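Long-range contacts in serine protease inhibitor 4, isoform B (Drosophila melanogaster, PDB 4P0F), which probably inhibits serine and cysteine endopeptidases as a serpin, and is seen here in its cleaved form: residues G173-Q178 with E327-A332; P272-E277 with A320-N325. All blocks are in the same frame, centred on the assembly; numbering follows the deposited sequence.

Contact 1: G173-Q178 with E327-A332; sequences GTWQHQ and EGTEAA
The indole of W175 packs against the backbone of G328, whose CA sits over one face of the five-membered ring, 3.5 Å from its centroid and 16° off the normal, a CH-pi contact. Other aromatic rings extend the cluster: Y225 meets the indole with its plane nearly parallel, and F179 packs against it edge-to-face. At the six-membered end, CH2 of W175 comes within 3.5 Å of OG1 of T329, obliquely, while that hydroxyl is hydrogen-bonded to OH of Y225. The indole N-H is likewise used, NE1 donating to the carbonyl O of N325, so that the ring is held by a bond as well as by packing. With CG opposite the carbonyl carbon (chi1 -60°), the broad side chain turns from its loop onto the backbone of E327 and G328. Tryptophan suits this place because one residue supplies both a large apolar face and a donor.

This is the breach of the serpin fold, where the first part of the reactive-centre loop, inserted as strand 328-341 in the cleaved state, enters sheet A beside strand 161-174. G173 and T329 form an antiparallel hydrogen-bonded pair: G173 N reaches T329 O at 2.9 Å, almost straight, and T329 N reaches G173 O at 3.1 Å. Beyond the non-hydrogen-bonded pair T174 and G328, W175 N donates to E327 O at 2.9 Å. Glycine suits position 328: its backbone is in a conformation mainly open to glycine, and its CA passes 3.3 Å from G173 O with one face of the indole against it. Nearer the surface, the extended Q178 side chain crosses E327, amide and carboxylate planes 80° apart; OE1 of Q178 approaches the aliphatic CG of E327 at 3.7 Å, a contact without a hydrogen bond.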
loop_
_atom_site.group_PDB
_atom_site.type_symbol
_atom_site.label_atom_id
_atom_site.label_comp_id
_atom_site.label_asym_id
_atom_site.label_seq_id
_atom_site.Cartn_x
_atom_site.Cartn_y
_atom_site.Cartn_z
ATOM N N GLY A 173 -10.301 6.404 -10.075
ATOM C CA GLY A 173 -10.855 7.726 -9.903
ATOM C C GLY A 173 -10.701 8.543 -11.168
ATOM O O GLY A 173 -9.772 8.323 -11.941
ATOM N N THR A 174 -11.632 9.464 -11.371
ATOM C CA THR A 174 -11.561 10.431 -12.454
ATOM C C THR A 174 -11.135 11.777 -11.886
ATOM O O THR A 174 -11.623 12.175 -10.835
ATOM C CB THR A 174 -12.926 10.554 -13.164
ATOM O OG1 THR A 174 -13.321 9.256 -13.629
ATOM C CG2 THR A 174 -12.855 11.529 -14.328
ATOM N N TRP A 175 -10.232 12.485 -12.559
ATOM C CA TRP A 175 -9.819 13.788 -12.049
ATOM C C TRP A 175 -11.018 14.728 -11.972
ATOM O O TRP A 175 -11.895 14.713 -12.845
ATOM C CB TRP A 175 -8.758 14.450 -12.921
ATOM C CG TRP A 175 -7.467 13.734 -13.099
ATOM C CD1 TRP A 175 -6.931 13.332 -14.278
ATOM C CD2 TRP A 175 -6.531 13.363 -12.084
ATOM N NE1 TRP A 175 -5.716 12.736 -14.068
ATOM C CE2 TRP A 175 -5.450 12.736 -12.728
ATOM C CE3 TRP A 175 -6.499 13.499 -10.693
ATOM C CZ2 TRP A 175 -4.358 12.242 -12.039
ATOM C CZ3 TRP A 175 -5.415 13.005 -10.012
ATOM C CH2 TRP A 175 -4.356 12.390 -10.681
ATOM N N GLN A 176 -11.037 15.567 -10.943
ATOM C CA GLN A 176 -12.002 16.652 -10.884
ATOM C C GLN A 176 -11.757 17.542 -12.094
ATOM O O GLN A 176 -12.693 17.988 -12.754
ATOM C CB GLN A 176 -11.863 17.442 -9.578
ATOM C CG GLN A 176 -12.858 18.591 -9.444
ATOM C CD GLN A 176 -14.287 18.115 -9.234
ATOM O OE1 GLN A 176 -14.537 17.183 -8.470
ATOM N NE2 GLN A 176 -15.234 18.757 -9.913
ATOM N N HIS A 177 -10.478 17.776 -12.377
ATOM C CA HIS A 177 -10.058 18.514 -13.568
ATOM C C HIS A 177 -9.183 17.636 -14.447
ATOM O O HIS A 177 -7.994 17.473 -14.186
ATOM C CB HIS A 177 -9.301 19.782 -13.179
ATOM C CG HIS A 177 -10.040 20.645 -12.209
ATOM N ND1 HIS A 177 -11.264 21.211 -12.500
ATOM C CD2 HIS A 177 -9.735 21.037 -10.951
ATOM C CE1 HIS A 177 -11.677 21.915 -11.463
ATOM N NE2 HIS A 177 -10.768 21.826 -10.509
ATOM N N GLN A 178 -9.778 17.073 -15.490
ATOM C CA GLN A 178 -9.047 16.193 -16.385
ATOM C C GLN A 178 -8.115 16.971 -17.301
ATOM O O GLN A 178 -8.339 18.153 -17.594
ATOM C CB GLN A 178 -10.009 15.359 -17.224
ATOM C CG GLN A 178 -10.881 14.402 -16.428
ATOM C CD GLN A 178 -11.824 13.621 -17.312
ATOM O OE1 GLN A 178 -11.406 13.029 -18.305
ATOM N NE2 GLN A 178 -13.107 13.628 -16.968
ATOM N N GLU A 327 -7.317 11.095 -17.829
ATOM C CA GLU A 327 -8.655 10.941 -17.267
ATOM C C GLU A 327 -8.652 10.803 -15.742
ATOM O O GLU A 327 -9.605 11.198 -15.077
ATOM C CB GLU A 327 -9.354 9.715 -17.878
ATOM C CG GLU A 327 -9.773 9.888 -19.330
ATOM C CD GLU A 327 -8.603 10.002 -20.303
ATOM O OE1 GLU A 327 -7.614 9.252 -20.148
ATOM O OE2 GLU A 327 -8.679 10.842 -21.231
ATOM N N GLY A 328 -7.600 10.204 -15.200
ATOM C CA GLY A 328 -7.544 9.935 -13.776
ATOM C C GLY A 328 -6.447 8.962 -13.418
ATOM O O GLY A 328 -5.372 8.963 -14.015
ATOM N N THR A 329 -6.742 8.109 -12.444
ATOM C CA THR A 329 -5.780 7.165 -11.912
ATOM C C THR A 329 -6.479 5.853 -11.621
ATOM O O THR A 329 -7.618 5.842 -11.154
ATOM C CB THR A 329 -5.134 7.694 -10.615
ATOM O OG1 THR A 329 -4.446 8.910 -10.907
ATOM C CG2 THR A 329 -4.154 6.680 -10.022
ATOM N N GLU A 330 -5.807 4.757 -11.941
ATOM C CA GLU A 330 -6.236 3.448 -11.476
ATOM C C GLU A 330 -5.073 2.818 -10.746
ATOM O O GLU A 330 -3.941 2.845 -11.224
ATOM C CB GLU A 330 -6.709 2.550 -12.625
ATOM C CG GLU A 330 -7.242 1.218 -12.117
ATOM C CD GLU A 330 -7.964 0.382 -13.166
ATOM O OE1 GLU A 330 -7.868 0.698 -14.372
ATOM O OE2 GLU A 330 -8.635 -0.604 -12.768
ATOM N N ALA A 331 -5.355 2.278 -9.565
ATOM C CA ALA A 331 -4.326 1.666 -8.744
ATOM C C ALA A 331 -4.894 0.449 -8.054
ATOM O O ALA A 331 -6.089 0.377 -7.794
ATOM C CB ALA A 331 -3.792 2.645 -7.719
ATOM N N ALA A 332 -4.021 -0.511 -7.770
ATOM C CA ALA A 332 -4.429 -1.709 -7.070
ATOM C C ALA A 332 -3.247 -2.270 -6.313
ATOM O O ALA A 332 -2.098 -2.044 -6.680
ATOM C CB ALA A 332 -4.978 -2.746 -8.037
#

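Contact 2: P272-E277 with A320-N325; sequences PRFKAE and AFIEVN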
loop_
_atom_site.group_PDB
_atom_site.type_symbol
_atom_site.label_atom_id
_atom_site.label_comp_id
_atom_site.label_asym_id
_atom_site.label_seq_id
_atom_site.Cartn_x
_atom_site.Cartn_y
_atom_site.Cartn_z
ATOM N N PRO A 272 3.913 13.639 -15.919
ATOM C CA PRO A 272 4.051 12.524 -16.867
ATOM C C PRO A 272 2.842 11.604 -16.853
ATOM O O PRO A 272 2.237 11.378 -15.803
ATOM C CB PRO A 272 5.296 11.771 -16.371
ATOM C CG PRO A 272 5.964 12.683 -15.382
ATOM C CD PRO A 272 4.893 13.558 -14.822
ATOM N N ARG A 273 2.497 11.092 -18.028
ATOM C CA ARG A 273 1.562 9.996 -18.159
ATOM C C ARG A 273 2.372 8.721 -17.914
ATOM O O ARG A 273 3.164 8.317 -18.765
ATOM C CB ARG A 273 0.906 10.009 -19.550
ATOM C CG ARG A 273 -0.211 8.990 -19.756
ATOM C CD ARG A 273 -0.904 9.169 -21.127
ATOM N NE ARG A 273 -0.018 8.821 -22.227
ATOM C CZ ARG A 273 -0.007 9.400 -23.424
ATOM N NH1 ARG A 273 -0.825 10.415 -23.719
ATOM N NH2 ARG A 273 0.850 8.963 -24.334
ATOM N N PHE A 274 2.206 8.110 -16.744
ATOM C CA PHE A 274 3.092 7.014 -16.358
ATOM C C PHE A 274 2.359 5.864 -15.705
ATOM O O PHE A 274 1.214 5.990 -15.277
ATOM C CB PHE A 274 4.196 7.535 -15.417
ATOM C CG PHE A 274 3.743 7.783 -13.992
ATOM C CD1 PHE A 274 3.205 9.000 -13.616
ATOM C CD2 PHE A 274 3.899 6.800 -13.024
ATOM C CE1 PHE A 274 2.807 9.233 -12.301
ATOM C CE2 PHE A 274 3.498 7.021 -11.715
ATOM C CZ PHE A 274 2.953 8.236 -11.348
ATOM N N LYS A 275 3.033 4.726 -15.658
ATOM C CA LYS A 275 2.520 3.577 -14.929
ATOM C C LYS A 275 3.685 2.937 -14.202
ATOM O O LYS A 275 4.841 3.114 -14.587
ATOM C CB LYS A 275 1.824 2.594 -15.869
ATOM C CG LYS A 275 2.737 1.745 -16.716
ATOM C CD LYS A 275 1.919 0.814 -17.611
ATOM C CE LYS A 275 2.808 -0.024 -18.511
ATOM N NZ LYS A 275 2.029 -0.738 -19.565
ATOM N N ALA A 276 3.385 2.221 -13.126
ATOM C CA ALA A 276 4.416 1.521 -12.383
ATOM C C ALA A 276 3.832 0.253 -11.781
ATOM O O ALA A 276 2.646 0.195 -11.468
ATOM C CB ALA A 276 5.003 2.423 -11.308
ATOM N N GLU A 277 4.670 -0.771 -11.661
ATOM C CA GLU A 277 4.292 -2.024 -11.017
ATOM C C GLU A 277 5.435 -2.404 -10.097
ATOM O O GLU A 277 6.598 -2.235 -10.462
ATOM C CB GLU A 277 4.041 -3.129 -12.038
ATOM C CG GLU A 277 3.370 -2.666 -13.313
ATOM C CD GLU A 277 2.971 -3.820 -14.215
ATOM O OE1 GLU A 277 2.862 -4.961 -13.713
ATOM O OE2 GLU A 277 2.771 -3.585 -15.426
ATOM N N ALA A 320 1.785 -4.229 -6.194
ATOM C CA ALA A 320 1.007 -3.024 -6.448
ATOM C C ALA A 320 1.204 -2.522 -7.883
ATOM O O ALA A 320 2.191 -2.843 -8.552
ATOM C CB ALA A 320 1.366 -1.951 -5.446
ATOM N N PHE A 321 0.209 -1.769 -8.339
ATOM C CA PHE A 321 0.137 -1.257 -9.705
ATOM C C PHE A 321 -0.501 0.118 -9.676
ATOM O O PHE A 321 -1.426 0.345 -8.904
ATOM C CB PHE A 321 -0.688 -2.193 -10.594
ATOM C CG PHE A 321 -0.988 -1.631 -11.957
ATOM C CD1 PHE A 321 -2.116 -0.854 -12.170
ATOM C CD2 PHE A 321 -0.130 -1.856 -13.011
ATOM C CE1 PHE A 321 -2.381 -0.322 -13.417
ATOM C CE2 PHE A 321 -0.393 -1.321 -14.265
ATOM C CZ PHE A 321 -1.521 -0.566 -14.463
ATOM N N ILE A 322 -0.024 1.024 -10.526
ATOM C CA ILE A 322 -0.676 2.316 -10.690
ATOM C C ILE A 322 -0.508 2.787 -12.137
ATOM O O ILE A 322 0.522 2.540 -12.760
ATOM C CB ILE A 322 -0.112 3.373 -9.705
ATOM C CG1 ILE A 322 -0.914 4.678 -9.793
ATOM C CG2 ILE A 322 1.360 3.633 -9.965
ATOM C CD1 ILE A 322 -0.703 5.605 -8.577
ATOM N N GLU A 323 -1.551 3.411 -12.672
ATOM C CA GLU A 323 -1.482 4.099 -13.964
ATOM C C GLU A 323 -2.089 5.470 -13.775
ATOM O O GLU A 323 -3.149 5.606 -13.174
ATOM C CB GLU A 323 -2.215 3.322 -15.067
ATOM C CG GLU A 323 -3.739 3.293 -14.926
ATOM C CD GLU A 323 -4.432 4.548 -15.465
ATOM O OE1 GLU A 323 -3.782 5.351 -16.167
ATOM O OE2 GLU A 323 -5.631 4.735 -15.165
ATOM N N VAL A 324 -1.394 6.483 -14.285
ATOM C CA VAL A 324 -1.819 7.867 -14.199
ATOM C C VAL A 324 -1.899 8.437 -15.616
ATOM O O VAL A 324 -0.907 8.422 -16.338
ATOM C CB VAL A 324 -0.835 8.694 -13.360
ATOM C CG1 VAL A 324 -1.233 10.180 -13.336
ATOM C CG2 VAL A 324 -0.757 8.134 -11.955
ATOM N N ASN A 325 -3.074 8.916 -16.012
ATOM C CA ASN A 325 -3.255 9.475 -17.355
ATOM C C ASN A 325 -4.193 10.672 -17.346
ATOM O O ASN A 325 -4.475 11.246 -16.296
ATOM C CB ASN A 325 -3.756 8.394 -18.324
ATOM C CG ASN A 325 -5.157 7.899 -18.006
ATOM O OD1 ASN A 325 -5.856 8.443 -17.157
ATOM N ND2 ASN A 325 -5.574 6.842 -18.704
#
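E277 runs alongside F321, the two side chains pointing the same way from neighbouring antiparallel strands of serpin sheet A, E277 on the sixth and F321 on the fifth strand in the usual family naming. Its CB lies near the carbonyl O of A320. The next carbon, CG, reaches the ring edge of F321 at 3.6 Å from CD2, close to the ring plane. CD of E277 follows along the same edge, 3.9 Å from CD2 of F321, and OE2 of E277, at the tip, is 4.1 Å from CE2 of F321, with carboxylate and ring planes 72° apart. Glutamate suits this exposed position: its CG methylene packs against the edge of the phenylalanine ring while the extended chain carries the charge to the surface. F321, with CG anti to its backbone N (chi1 171°), leans toward E277 and also touches L147.

K275 and E323 share this face, and CB of K275 comes 3.4 Å from the backbone O of I322 before the long chain leads away. On the opposite, buried face, F274, A276, I322 and V324 are all apolar. CE1 of F274 meets CG2 of V324 at 3.7 Å, and the same phenyl ring packs on F360, so that this face of sheet A meets strand 360-366. The methyl CB of A276, a small group that fits the buried face, touches CG2 of I322, whose side chain also reaches Y362 and L364. The backbones are joined by the reciprocal pair A276 and I322, with A276 N to I322 O at 2.9 Å and I322 N to A276 O at 3.0 Å, and by V324 N to F274 O; the return bond from F274 N is weak. At the end, R273 crosses N325, CG of R273 lying 3.9 Å from CB of N325, while its guanidinium NH1 forms a salt bridge with OE2 of E326.

In the fold
From the N terminus, strand 161-174 comes first and supplies one side of contact 1, closed by 327-332 after an intervening 148 residues. Contact 2 is nested within that long loop: 42 residues separate 272-277 from 320-325. A tight turn then leads directly into strand 328-341, and OD1 of N325 accepts bonds from the backbone N atoms of E327 and G328. The two contacts meet side by side, with E330 O 2.9 Å from E323 N and A332 O 2.9 Å from F321 N, probable backbone hydrogen bonds. Together they place four strands side by side in sheet A, in the order 161-174, 328-341, 311-324, 263-281, the inserted loop lying between strands 161-174 and 311-324.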